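Local coordinates for protein mannan endo-1,6-alpha-mannosidase (Chaetomium thermophilum, PDB 6RY0) that probably cleaves alpha-1,6-mannosidic linkages as a glycoside hydrolase family 76 enzyme, and is linked to the transfer of GPI-anchored glycoproteins into the fungal cell wall, at residues E58-L63 with M106-G111; Y75-G80 with L321-Y326; A114-P119 with Q160-T165. All blocks are in the same frame, centred on the assembly; numbering follows the deposited sequence. Where two conformers were deposited one is given.

Contact 1. Residues E58-L63 with M106-G111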
ATOM      1  N   GLU A  58      -0.769  25.338   3.672  1.00 19.73           N
ATOM      2  CA  GLU A  58      -1.210  23.966   3.915  1.00 16.88           C
ATOM      3  C   GLU A  58      -0.002  23.061   4.155  1.00 15.70           C
ATOM      4  O   GLU A  58       1.138  23.469   3.969  1.00 17.64           O
ATOM      5  CB  GLU A  58      -2.024  23.458   2.735  1.00 17.58           C
ATOM      6  CG  GLU A  58      -3.207  24.349   2.355  1.00 20.13           C
ATOM      7  CD  GLU A  58      -4.376  24.261   3.308  1.00 23.75           C
ATOM      8  OE1 GLU A  58      -4.399  23.374   4.174  1.00 25.20           O
ATOM      9  OE2 GLU A  58      -5.309  25.078   3.169  1.00 26.35           O
ATOM     10  N   ILE A  59      -0.271  21.829   4.564  1.00 14.15           N
ATOM     11  CA  ILE A  59       0.762  20.883   4.931  1.00 13.10           C
ATOM     12  C   ILE A  59       1.007  19.869   3.811  1.00 11.24           C
ATOM     13  O   ILE A  59       0.132  19.086   3.476  1.00 11.34           O
ATOM     14  CB  ILE A  59       0.320  20.127   6.198  1.00 14.31           C
ATOM     15  CG1 ILE A  59       0.042  21.086   7.356  1.00 16.07           C
ATOM     16  CG2 ILE A  59       1.361  19.077   6.580  1.00 14.76           C
ATOM     17  CD1 ILE A  59      -0.478  20.398   8.597  1.00 17.39           C
ATOM     18  N   PRO A  60       2.208  19.865   3.237  1.00 10.62           N
ATOM     19  CA  PRO A  60       2.460  18.871   2.196  1.00  9.85           C
ATOM     20  C   PRO A  60       2.384  17.442   2.698  1.00  9.29           C
ATOM     21  O   PRO A  60       2.823  17.134   3.798  1.00 10.06           O
ATOM     22  CB  PRO A  60       3.855  19.219   1.693  1.00 10.52           C
ATOM     23  CG  PRO A  60       4.063  20.675   2.087  1.00 12.18           C
ATOM     24  CD  PRO A  60       3.314  20.830   3.362  1.00 11.76           C
ATOM     25  N   GLY A  61       1.887  16.573   1.835  1.00  8.47           N
ATOM     26  CA  GLY A  61       1.939  15.147   2.052  1.00  8.59           C
ATOM     27  C   GLY A  61       0.695  14.531   2.658  1.00  8.83           C
ATOM     28  O   GLY A  61       0.638  13.313   2.755  1.00 10.87           O
ATOM     29  N   ILE A  62      -0.276  15.335   3.071  1.00  8.82           N
ATOM     30  CA  ILE A  62      -1.502  14.807   3.625  1.00  8.89           C
ATOM     31  C   ILE A  62      -2.706  15.260   2.832  1.00  9.28           C
ATOM     32  O   ILE A  62      -2.719  16.341   2.234  1.00 11.85           O
ATOM     33  CB  ILE A  62      -1.711  15.166   5.127  1.00 10.49           C
ATOM     34  CG1 ILE A  62      -1.735  16.683   5.337  1.00 13.11           C
ATOM     35  CG2 ILE A  62      -0.657  14.489   5.975  1.00 11.66           C
ATOM     36  CD1 ILE A  62      -2.213  17.095   6.731  1.00 15.87           C
ATOM     37  N   LEU A  63      -3.711  14.404   2.832  1.00  9.08           N
ATOM     38  CA  LEU A  63      -5.049  14.760   2.395  1.00  8.98           C
ATOM     39  C   LEU A  63      -5.748  15.497   3.548  1.00  9.30           C
ATOM     40  O   LEU A  63      -5.282  15.493   4.681  1.00 10.56           O
ATOM     41  CB  LEU A  63      -5.809  13.496   1.979  1.00  9.11           C
ATOM     42  CG  LEU A  63      -5.402  12.954   0.606  1.00  9.23           C
ATOM     43  CD1 LEU A  63      -5.800  11.497   0.506  1.00 10.64           C
ATOM     44  CD2 LEU A  63      -6.043  13.758  -0.506  1.00  9.79           C
ATOM     45  N   MET A 106       6.238  13.748   0.050  1.00  7.78           N
ATOM     46  CA  MET A 106       7.004  12.657   0.661  0.59  7.54           C
ATOM     47  C   MET A 106       8.082  13.192   1.591  1.00  8.17           C
ATOM     48  O   MET A 106       8.301  12.613   2.652  1.00  8.83           O
ATOM     49  CB  MET A 106       7.577  11.753  -0.421  0.59  7.90           C
ATOM     50  CG  MET A 106       6.486  11.017  -1.221  0.59  8.00           C
ATOM     51  SD  MET A 106       7.059  10.013  -2.607  0.59  8.61           S
ATOM     52  CE  MET A 106       7.940   8.705  -1.766  0.59 10.10           C
ATOM     53  N   LEU A 107       8.794  14.241   1.194  1.00  8.17           N
ATOM     54  CA  LEU A 107       9.883  14.736   2.021  1.00  8.57           C
ATOM     55  C   LEU A 107       9.374  15.440   3.260  1.00  8.72           C
ATOM     56  O   LEU A 107      10.060  15.464   4.286  1.00  9.21           O
ATOM     57  CB  LEU A 107      10.748  15.672   1.215  1.00  9.00           C
ATOM     58  CG  LEU A 107      11.614  14.995   0.153  1.00 10.35           C
ATOM     59  CD1 LEU A 107      12.350  16.018  -0.674  1.00 11.37           C
ATOM     60  CD2 LEU A 107      12.595  14.013   0.769  1.00 11.31           C
ATOM     61  N   HIS A 108       8.194  16.046   3.209  1.00  8.26           N
ATOM     62  CA  HIS A 108       7.723  16.819   4.346  1.00  8.69           C
ATOM     63  C   HIS A 108       7.419  15.947   5.544  1.00  8.73           C
ATOM     64  O   HIS A 108       7.495  16.412   6.673  1.00 10.00           O
ATOM     65  CB  HIS A 108       6.478  17.626   3.955  1.00  9.44           C
ATOM     66  CG  HIS A 108       6.124  18.679   4.942  1.00 11.24           C
ATOM     67  ND1 HIS A 108       6.724  19.914   4.936  1.00 14.29           N
ATOM     68  CD2 HIS A 108       5.251  18.685   5.978  1.00 13.43           C
ATOM     69  CE1 HIS A 108       6.226  20.638   5.918  1.00 15.39           C
ATOM     70  NE2 HIS A 108       5.332  19.921   6.568  1.00 14.83           N
ATOM     71  N   GLN A 109       7.070  14.681   5.303  1.00  7.82           N
ATOM     72  CA  GLN A 109       6.518  13.803   6.338  1.00  7.63           C
ATOM     73  C   GLN A 109       7.560  12.850   6.958  1.00  7.75           C
ATOM     74  O   GLN A 109       7.180  11.990   7.748  1.00  8.11           O
ATOM     75  CB  GLN A 109       5.339  13.025   5.781  1.00  8.02           C
ATOM     76  CG  GLN A 109       4.153  13.948   5.429  1.00  8.54           C
ATOM     77  CD  GLN A 109       3.609  14.687   6.625  1.00  8.32           C
ATOM     78  OE1 GLN A 109       3.737  14.231   7.759  1.00  9.12           O
ATOM     79  NE2 GLN A 109       2.985  15.830   6.391  1.00  9.93           N
ATOM     80  N   VAL A 110       8.853  13.028   6.640  1.00  7.57           N
ATOM     81  CA  VAL A 110       9.855  12.043   7.037  1.00  7.84           C
ATOM     82  C   VAL A 110      10.205  12.071   8.519  1.00  7.93           C
ATOM     83  O   VAL A 110      10.749  11.105   9.032  1.00  7.50           O
ATOM     84  CB  VAL A 110      11.150  12.204   6.237  1.00  8.26           C
ATOM     85  CG1 VAL A 110      10.886  11.999   4.740  1.00  8.99           C
ATOM     86  CG2 VAL A 110      11.855  13.555   6.506  1.00  8.92           C
ATOM     87  N   GLY A 111       9.908  13.156   9.223  1.00  8.48           N
ATOM     88  CA  GLY A 111      10.266  13.277  10.625  1.00  9.41           C
ATOM     89  C   GLY A 111      11.713  13.707  10.807  1.00 10.29           C
ATOM     90  O   GLY A 111      12.528  13.617   9.900  1.00  9.71           O
TER
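The amide of Q109 reaches across to the backbone carbonyl of P60, and this one polar bond anchors the tight part of the contact. NE2 of Q109 lies 2.9 Å from O of P60 in a nearly straight bond (N-H...O 169°) that keeps to both the carbonyl plane and the amide's own plane. A bend at chi2 (-61°) folds the Q109 chain so that NE2 meets the P60 carbonyl, while its OE1 accepts from W76 on helix 76-93. Both ends of the amide are thus engaged and its rotation is fixed. The carbonyl it grips belongs to the type II beta turn I59-I62, where G61 sits with positive phi and where a side chain would run into CG of Q109. The proline ring packs just as closely: CD of P60 stands 3.7 Å from the centroid of the H108 imidazole, almost exactly on its normal, a CH-pi contact.

The solvent side is looser. There CG2 of I59 approaches the exposed H108 obliquely, 4.0 Å from CD2 of that ring.

A buried amide satisfied at both ends, beside a CH-pi contact between the buried P60 and the more exposed H108, implies a turn positioned by directional bonding and dispersion together.

Contact 2. Residues Y75-G80 with L321-Y326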
ATOM      1  N   TYR A  75      -6.871  10.203   7.263  1.00  8.60           N
ATOM      2  CA  TYR A  75      -5.736  10.083   8.175  1.00  9.30           C
ATOM      3  C   TYR A  75      -4.395  10.179   7.436  1.00  8.39           C
ATOM      4  O   TYR A  75      -4.326   9.950   6.217  1.00  8.01           O
ATOM      5  CB  TYR A  75      -5.852   8.769   8.963  1.00 11.12           C
ATOM      6  CG  TYR A  75      -6.977   8.793   9.952  1.00 14.38           C
ATOM      7  CD1 TYR A  75      -6.804   9.350  11.205  1.00 16.34           C
ATOM      8  CD2 TYR A  75      -8.231   8.280   9.635  1.00 16.18           C
ATOM      9  CE1 TYR A  75      -7.852   9.364  12.136  1.00 17.91           C
ATOM     10  CE2 TYR A  75      -9.260   8.289  10.561  1.00 18.26           C
ATOM     11  CZ  TYR A  75      -9.055   8.822  11.802  1.00 18.40           C
ATOM     12  OH  TYR A  75     -10.082   8.845  12.731  1.00 21.17           O
ATOM     13  N   TRP A  76      -3.347  10.469   8.190  1.00  8.78           N
ATOM     14  CA  TRP A  76      -1.984  10.674   7.687  1.00  8.48           C
ATOM     15  C   TRP A  76      -1.512   9.582   6.748  1.00  7.60           C
ATOM     16  O   TRP A  76      -0.920   9.873   5.698  1.00  8.69           O
ATOM     17  CB  TRP A  76      -1.076  10.752   8.915  1.00  9.26           C
ATOM     18  CG  TRP A  76       0.389  10.902   8.681  1.00  8.93           C
ATOM     19  CD1 TRP A  76       1.057  12.030   8.268  1.00  9.90           C
ATOM     20  CD2 TRP A  76       1.394   9.920   8.934  1.00  8.62           C
ATOM     21  NE1 TRP A  76       2.414  11.790   8.223  1.00  9.72           N
ATOM     22  CE2 TRP A  76       2.641  10.514   8.662  1.00  9.28           C
ATOM     23  CE3 TRP A  76       1.369   8.616   9.416  1.00  9.52           C
ATOM     24  CZ2 TRP A  76       3.825   9.843   8.818  1.00  9.60           C
ATOM     25  CZ3 TRP A  76       2.572   7.938   9.553  1.00 10.51           C
ATOM     26  CH2 TRP A  76       3.787   8.573   9.275  1.00 10.62           C
ATOM     27  N   TRP A  77      -1.739   8.313   7.082  1.00  7.58           N
ATOM     28  CA  TRP A  77      -1.209   7.256   6.241  1.00  7.63           C
ATOM     29  C   TRP A  77      -1.786   7.309   4.842  1.00  7.70           C
ATOM     30  O   TRP A  77      -1.123   6.857   3.896  1.00  8.21           O
ATOM     31  CB  TRP A  77      -1.511   5.879   6.866  1.00  8.37           C
ATOM     32  CG  TRP A  77      -2.880   5.429   6.641  1.00  8.87           C
ATOM     33  CD1 TRP A  77      -4.017   5.800   7.307  1.00 10.70           C
ATOM     34  CD2 TRP A  77      -3.300   4.584   5.556  1.00 10.53           C
ATOM     35  NE1 TRP A  77      -5.117   5.231   6.699  1.00 12.45           N
ATOM     36  CE2 TRP A  77      -4.702   4.455   5.639  1.00 12.23           C
ATOM     37  CE3 TRP A  77      -2.619   3.909   4.530  1.00 11.80           C
ATOM     38  CZ2 TRP A  77      -5.431   3.654   4.756  1.00 13.97           C
ATOM     39  CZ3 TRP A  77      -3.345   3.110   3.676  1.00 14.08           C
ATOM     40  CH2 TRP A  77      -4.723   2.996   3.798  1.00 14.98           C
ATOM     41  N   GLU A  78      -3.008   7.826   4.681  1.00  7.21           N
ATOM     42  CA  GLU A  78      -3.628   7.863   3.355  1.00  7.16           C
ATOM     43  C   GLU A  78      -2.935   8.885   2.458  1.00  6.78           C
ATOM     44  O   GLU A  78      -2.945   8.751   1.245  1.00  7.50           O
ATOM     45  CB  GLU A  78      -5.132   8.085   3.502  1.00  7.81           C
ATOM     46  CG  GLU A  78      -5.874   7.906   2.189  1.00  7.68           C
ATOM     47  CD  GLU A  78      -7.379   7.843   2.338  1.00  7.51           C
ATOM     48  OE1 GLU A  78      -7.919   7.638   3.418  1.00  8.81           O
ATOM     49  OE2 GLU A  78      -8.037   7.972   1.234  1.00  7.66           O
ATOM     50  N   GLY A  79      -2.315   9.893   3.069  1.00  7.17           N
ATOM     51  CA  GLY A  79      -1.447  10.758   2.308  1.00  7.92           C
ATOM     52  C   GLY A  79      -0.271   9.989   1.738  1.00  7.11           C
ATOM     53  O   GLY A  79       0.103  10.160   0.578  1.00  7.68           O
ATOM     54  N   GLY A  80       0.324   9.123   2.548  1.00  7.19           N
ATOM     55  CA  GLY A  80       1.404   8.288   2.075  1.00  7.87           C
ATOM     56  C   GLY A  80       0.975   7.353   0.955  1.00  7.14           C
ATOM     57  O   GLY A  80       1.704   7.133  -0.027  1.00  7.69           O
ATOM     58  N   LEU A 321     -11.947   2.225   1.624  1.00  8.60           N
ATOM     59  CA  LEU A 321     -12.219   2.683   0.264  1.00  8.40           C
ATOM     60  C   LEU A 321     -10.980   2.712  -0.617  1.00  8.35           C
ATOM     61  O   LEU A 321     -11.088   2.772  -1.843  1.00  9.33           O
ATOM     62  CB  LEU A 321     -12.902   4.047   0.335  1.00  8.56           C
ATOM     63  CG  LEU A 321     -14.246   4.077   1.067  1.00  9.10           C
ATOM     64  CD1 LEU A 321     -14.645   5.492   1.376  1.00  9.60           C
ATOM     65  CD2 LEU A 321     -15.333   3.358   0.289  1.00  9.41           C
ATOM     66  N   THR A 322      -9.801   2.679   0.008  1.00  8.28           N
ATOM     67  CA  THR A 322      -8.538   2.715  -0.726  1.00  8.11           C
ATOM     68  C   THR A 322      -8.011   1.331  -1.091  1.00  7.30           C
ATOM     69  O   THR A 322      -7.106   1.213  -1.911  1.00  7.74           O
ATOM     70  CB  THR A 322      -7.439   3.423   0.064  1.00  8.62           C
ATOM     71  OG1 THR A 322      -7.006   2.612   1.159  1.00  8.28           O
ATOM     72  CG2 THR A 322      -7.883   4.775   0.559  1.00 10.39           C
ATOM     73  N   PHE A 323      -8.530   0.276  -0.468  1.00  7.20           N
ATOM     74  CA  PHE A 323      -7.809  -1.007  -0.544  1.00  7.03           C
ATOM     75  C   PHE A 323      -7.770  -1.561  -1.951  1.00  7.17           C
ATOM     76  O   PHE A 323      -6.748  -2.094  -2.392  1.00  7.35           O
ATOM     77  CB  PHE A 323      -8.381  -2.042   0.421  1.00  7.50           C
ATOM     78  CG  PHE A 323      -8.292  -1.717   1.889  1.00  7.67           C
ATOM     79  CD1 PHE A 323      -7.457  -0.705   2.400  1.00  7.97           C
ATOM     80  CD2 PHE A 323      -9.040  -2.459   2.800  1.00  8.45           C
ATOM     81  CE1 PHE A 323      -7.400  -0.447   3.760  1.00  8.52           C
ATOM     82  CE2 PHE A 323      -8.964  -2.207   4.150  1.00  9.27           C
ATOM     83  CZ  PHE A 323      -8.157  -1.199   4.632  1.00  9.31           C
ATOM     84  N   LYS A 324      -8.892  -1.475  -2.677  1.00  7.60           N
ATOM     85  CA  LYS A 324      -8.946  -2.111  -3.989  1.00  7.95           C
ATOM     86  C   LYS A 324      -7.959  -1.452  -4.968  1.00  7.57           C
ATOM     87  O   LYS A 324      -7.490  -2.107  -5.899  1.00  7.82           O
ATOM     88  CB  LYS A 324     -10.383  -2.199  -4.514  1.00  8.61           C
ATOM     89  CG  LYS A 324     -11.088  -0.863  -4.643  1.00  8.32           C
ATOM     90  CD  LYS A 324     -12.516  -1.010  -5.174  1.00  8.11           C
ATOM     91  CE  LYS A 324     -13.379  -1.927  -4.345  1.00  8.38           C
ATOM     92  NZ  LYS A 324     -14.829  -1.797  -4.673  1.00  8.77           N
ATOM     93  N   GLY A 325      -7.612  -0.180  -4.781  1.00  7.28           N
ATOM     94  CA  GLY A 325      -6.574   0.411  -5.605  1.00  7.29           C
ATOM     95  C   GLY A 325      -5.218  -0.233  -5.399  1.00  6.86           C
ATOM     96  O   GLY A 325      -4.454  -0.463  -6.335  1.00  7.51           O
ATOM     97  N   TYR A 326      -4.868  -0.475  -4.125  1.00  6.90           N
ATOM     98  CA  TYR A 326      -3.622  -1.191  -3.812  0.67  6.65           C
ATOM     99  C   TYR A 326      -3.637  -2.585  -4.418  1.00  6.44           C
ATOM    100  O   TYR A 326      -2.629  -3.047  -4.959  1.00  6.69           O
ATOM    101  CB  TYR A 326      -3.388  -1.330  -2.304  0.67  6.23           C
ATOM    102  CG  TYR A 326      -3.636  -0.070  -1.530  0.67  6.43           C
ATOM    103  CD1 TYR A 326      -3.393   1.185  -2.064  0.67  6.69           C
ATOM    104  CD2 TYR A 326      -4.130  -0.127  -0.248  0.67  6.41           C
ATOM    105  CE1 TYR A 326      -3.664   2.340  -1.356  0.67  6.88           C
ATOM    106  CE2 TYR A 326      -4.386   1.023   0.491  0.67  7.07           C
ATOM    107  CZ  TYR A 326      -4.160   2.245  -0.072  0.67  7.22           C
ATOM    108  OH  TYR A 326      -4.455   3.423   0.593  0.67  7.95           O
TER
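The far corner of the W77 indole lodges against two hydroxyls: CH2 of W77 lies 3.2 Å from OH of Y326 and 3.5 Å from OG1 of T322. Apolar contacts run alongside. CE2 of Y326 lies at the edge of the indole, 3.9 Å from CH2 of W77, so these two ring systems meet at their rims rather than by stacking, and CE1 of F323 is more distant. A chi1 of 79° places the indole between the backbone N and carbonyl carbon of W77, and its six-membered ring comes to lie against T322 and Y326.

E78 adds van der Waals contact, its extended chain bringing OE2 to 3.3 Å from the methyl CG2 of T322.

No hydrogen bond joins 75-80 to 321-326 directly, but NE1 of W77 bonds across to D319, just before 321-326. OH of Y326 donates to OG1 of T322 over 2.7 Å, which holds the phenol against T322, whose carbonyl O lies over the face of the tyrosine ring.

Deep in the protein, the contact joins helix 76-93 to helix 323-337; helix 127-142 brings D129 against W77, and helix 389-401 sets M393 against E78.

Contact 3. Residues A114-P119 with Q160-T165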
ATOM      1  N   ALA A 114      14.237  11.018   9.839  1.00  7.98           N
ATOM      2  CA  ALA A 114      14.200  10.463   8.483  1.00  8.15           C
ATOM      3  C   ALA A 114      13.750   8.997   8.490  1.00  7.49           C
ATOM      4  O   ALA A 114      14.335   8.139   7.827  1.00  8.12           O
ATOM      5  CB  ALA A 114      15.512  10.657   7.744  1.00  9.16           C
ATOM      6  N   ASP A 115      12.665   8.754   9.208  1.00  7.17           N
ATOM      7  CA  ASP A 115      12.183   7.413   9.479  1.00  7.38           C
ATOM      8  C   ASP A 115      10.665   7.321   9.401  1.00  6.67           C
ATOM      9  O   ASP A 115      10.088   6.308   9.797  1.00  6.90           O
ATOM     10  CB  ASP A 115      12.663   6.900  10.829  1.00  7.90           C
ATOM     11  CG  ASP A 115      12.182   7.720  11.992  1.00  7.93           C
ATOM     12  OD1 ASP A 115      11.513   8.745  11.759  1.00  8.07           O
ATOM     13  OD2 ASP A 115      12.485   7.326  13.141  1.00  9.14           O
ATOM     14  N   TYR A 116       9.997   8.366   8.891  1.00  6.66           N
ATOM     15  CA  TYR A 116       8.539   8.415   8.854  1.00  6.86           C
ATOM     16  C   TYR A 116       7.915   8.208  10.228  1.00  7.07           C
ATOM     17  O   TYR A 116       6.836   7.628  10.354  1.00  7.66           O
ATOM     18  CB  TYR A 116       7.950   7.510   7.755  1.00  7.08           C
ATOM     19  CG  TYR A 116       8.150   8.104   6.388  1.00  6.91           C
ATOM     20  CD1 TYR A 116       7.510   9.278   6.044  1.00  6.92           C
ATOM     21  CD2 TYR A 116       8.966   7.530   5.433  1.00  7.14           C
ATOM     22  CE1 TYR A 116       7.693   9.876   4.817  1.00  7.35           C
ATOM     23  CE2 TYR A 116       9.151   8.113   4.175  1.00  7.36           C
ATOM     24  CZ  TYR A 116       8.529   9.291   3.888  1.00  7.16           C
ATOM     25  OH  TYR A 116       8.741   9.855   2.651  1.00  8.60           O
ATOM     26  N   GLN A 117       8.549   8.790  11.262  1.00  7.32           N
ATOM     27  CA  GLN A 117       7.956   8.873  12.589  1.00  7.75           C
ATOM     28  C   GLN A 117       7.903  10.309  13.087  1.00  8.58           C
ATOM     29  O   GLN A 117       8.400  10.630  14.160  1.00 10.80           O
ATOM     30  CB  GLN A 117       8.699   7.990  13.590  1.00  8.07           C
ATOM     31  CG  GLN A 117       8.776   6.546  13.103  1.00  8.19           C
ATOM     32  CD  GLN A 117       9.232   5.601  14.167  1.00  8.95           C
ATOM     33  OE1 GLN A 117       8.405   4.953  14.819  1.00 10.18           O
ATOM     34  NE2 GLN A 117      10.539   5.518  14.384  1.00  9.23           N
ATOM     35  N   PRO A 118       7.274  11.205  12.321  1.00  8.58           N
ATOM     36  CA  PRO A 118       7.149  12.564  12.802  1.00 10.05           C
ATOM     37  C   PRO A 118       6.276  12.557  14.107  1.00 11.31           C
ATOM     38  O   PRO A 118       5.214  12.007  14.172  1.00 13.12           O
ATOM     39  CB  PRO A 118       6.445  13.269  11.640  1.00 10.84           C
ATOM     40  CG  PRO A 118       5.669  12.235  10.955  1.00  9.70           C
ATOM     41  CD  PRO A 118       6.567  11.000  11.049  1.00  8.71           C
ATOM     42  N   PRO A 119       6.799  13.112  15.218  0.69 11.84           N
ATOM     43  CA  PRO A 119       6.110  12.889  16.507  0.69 13.10           C
ATOM     44  C   PRO A 119       4.811  13.667  16.638  0.69 12.47           C
ATOM     45  O   PRO A 119       3.948  13.318  17.467  0.69 12.79           O
ATOM     46  CB  PRO A 119       7.145  13.357  17.552  0.69 15.04           C
ATOM     47  CG  PRO A 119       8.043  14.292  16.826  0.69 15.12           C
ATOM     48  CD  PRO A 119       8.123  13.725  15.413  0.69 12.83           C
ATOM     49  N   GLN A 160      14.798   1.957   4.119  1.00  6.61           N
ATOM     50  CA  GLN A 160      15.663   1.279   5.065  1.00  6.46           C
ATOM     51  C   GLN A 160      15.431   1.733   6.496  1.00  6.42           C
ATOM     52  O   GLN A 160      15.502   0.928   7.418  1.00  6.68           O
ATOM     53  CB  GLN A 160      17.143   1.529   4.720  1.00  6.87           C
ATOM     54  CG  GLN A 160      17.585   0.849   3.452  1.00  6.71           C
ATOM     55  CD  GLN A 160      18.997   1.225   3.101  1.00  7.19           C
ATOM     56  OE1 GLN A 160      19.363   2.392   3.119  1.00  7.71           O
ATOM     57  NE2 GLN A 160      19.794   0.234   2.756  1.00  8.72           N
ATOM     58  N   ALA A 161      15.157   3.026   6.700  1.00  6.49           N
ATOM     59  CA  ALA A 161      14.921   3.527   8.048  1.00  6.69           C
ATOM     60  C   ALA A 161      13.632   2.975   8.625  1.00  6.31           C
ATOM     61  O   ALA A 161      13.590   2.557   9.775  1.00  7.03           O
ATOM     62  CB  ALA A 161      14.889   5.037   8.047  1.00  7.36           C
ATOM     63  N   VAL A 162      12.576   2.969   7.822  1.00  6.24           N
ATOM     64  CA  VAL A 162      11.326   2.366   8.276  1.00  6.54           C
ATOM     65  C   VAL A 162      11.539   0.911   8.645  1.00  6.31           C
ATOM     66  O   VAL A 162      11.167   0.479   9.738  1.00  6.97           O
ATOM     67  CB  VAL A 162      10.189   2.552   7.244  1.00  6.24           C
ATOM     68  CG1 VAL A 162       8.975   1.743   7.659  1.00  6.94           C
ATOM     69  CG2 VAL A 162       9.861   4.027   7.091  1.00  6.72           C
ATOM     70  N   TRP A 163      12.146   0.148   7.750  1.00  6.54           N
ATOM     71  CA  TRP A 163      12.352  -1.260   7.997  1.00  7.20           C
ATOM     72  C   TRP A 163      13.183  -1.475   9.270  1.00  6.94           C
ATOM     73  O   TRP A 163      12.876  -2.332  10.092  1.00  7.26           O
ATOM     74  CB  TRP A 163      13.021  -1.904   6.768  1.00  7.74           C
ATOM     75  CG  TRP A 163      13.259  -3.391   6.956  1.00  7.85           C
ATOM     76  CD1 TRP A 163      12.401  -4.401   6.642  1.00  7.86           C
ATOM     77  CD2 TRP A 163      14.391  -3.993   7.546  1.00  7.67           C
ATOM     78  NE1 TRP A 163      12.929  -5.597   7.011  1.00  7.42           N
ATOM     79  CE2 TRP A 163      14.153  -5.374   7.584  1.00  7.77           C
ATOM     80  CE3 TRP A 163      15.611  -3.497   8.039  1.00  8.08           C
ATOM     81  CZ2 TRP A 163      15.078  -6.266   8.119  1.00  8.64           C
ATOM     82  CZ3 TRP A 163      16.521  -4.358   8.558  1.00  9.42           C
ATOM     83  CH2 TRP A 163      16.254  -5.734   8.611  1.00  9.33           C
ATOM     84  N   THR A 164      14.268  -0.697   9.417  1.00  6.71           N
ATOM     85  CA  THR A 164      15.151  -0.865  10.554  1.00  7.30           C
ATOM     86  C   THR A 164      14.416  -0.585  11.863  1.00  7.35           C
ATOM     87  O   THR A 164      14.559  -1.338  12.842  1.00  8.05           O
ATOM     88  CB  THR A 164      16.393   0.021  10.396  1.00  8.09           C
ATOM     89  OG1 THR A 164      17.164  -0.437   9.284  1.00  8.30           O
ATOM     90  CG2 THR A 164      17.244  -0.046  11.657  1.00  9.15           C
ATOM     91  N   THR A 165      13.627   0.475  11.928  1.00  7.04           N
ATOM     92  CA  THR A 165      12.867   0.754  13.125  1.00  7.37           C
ATOM     93  C   THR A 165      11.860  -0.343  13.403  1.00  7.38           C
ATOM     94  O   THR A 165      11.576  -0.643  14.579  1.00  8.33           O
ATOM     95  CB  THR A 165      12.192   2.132  13.112  1.00  8.66           C
ATOM     96  OG1 THR A 165      11.166   2.182  12.120  1.00 10.09           O
ATOM     97  CG2 THR A 165      13.188   3.270  12.966  1.00  9.64           C
TER
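D115 and T165 each carry a branch wedged between backbone N and carbonyl carbon, and both placements shape the contact. In D115 (chi1 62°) the carboxylate swings back over its own loop, within range of Q117. In T165 (chi1 67°) the hydroxyl turns to the helix backbone, where OG1 donates to O of V162, and the methyl CG2 is left to meet the loop.

The carboxylate holds the loop in shape. OD1 of D115 accepts from the backbone N of Q117 at 3.0 Å, closing an Asx turn, while OD2 takes NE2 of the Q117 side chain at 2.9 Å. Both donors stand well above the carboxylate plane, yet the second bond is fairly straight (167°) and lies close to the plane of the glutamine amide. NE2 so held rests 3.8 Å from CG2 of T165, the two side chains coming from opposite directions. An alanine here would probably leave both the backbone N and NE2 of Q117 without their acceptor, and the amide freer to turn away from T165.

Between the two segments, which no hydrogen bond joins directly, methyls of the helix pack on backbone carbonyls of the loop. CB of A161 sits 3.2 Å from O of A114, and the small residue lets D115 approach the helix. CG2 of V162 lies 3.5 Å from O of D115 and also meets the edge of the Y116 ring, 4.0 Å from CD2. Q130 of helix 127-142 ties the two sides together, since its NE2 bonds to both O of D115 and OG1 of T165.

The chemistry implies a division of labour: hydrogen bonds within the loop prearrange its shape, methyl groups of helix 155-167 receive it, and a neighbouring glutamine supplies a polar link between them.

How the contacts relate
The three contacts touch one another through W76, Q109 and Y116. Their centres lie 14 to 19 Å apart; contact 2 is deepest, about 7 Å from the chain centre, with contacts 1 and 3 farther out. Along the chain, contact 1 closes before contact 3 opens, whereas contacts 1 and 2 interleave, and contact 2 spans the whole of contact 3 by joining helix 76-93 to the distant helix 323-337. W76, from contact 2, bonds to Q109 of contact 1 and packs on Y116 and P118 of contact 3, while Y116 bonds to M106 and V110. Loops and helices of the family 76 domain are thereby connected to the region around D129, which binds calcium in another structure of this protein but carries none here.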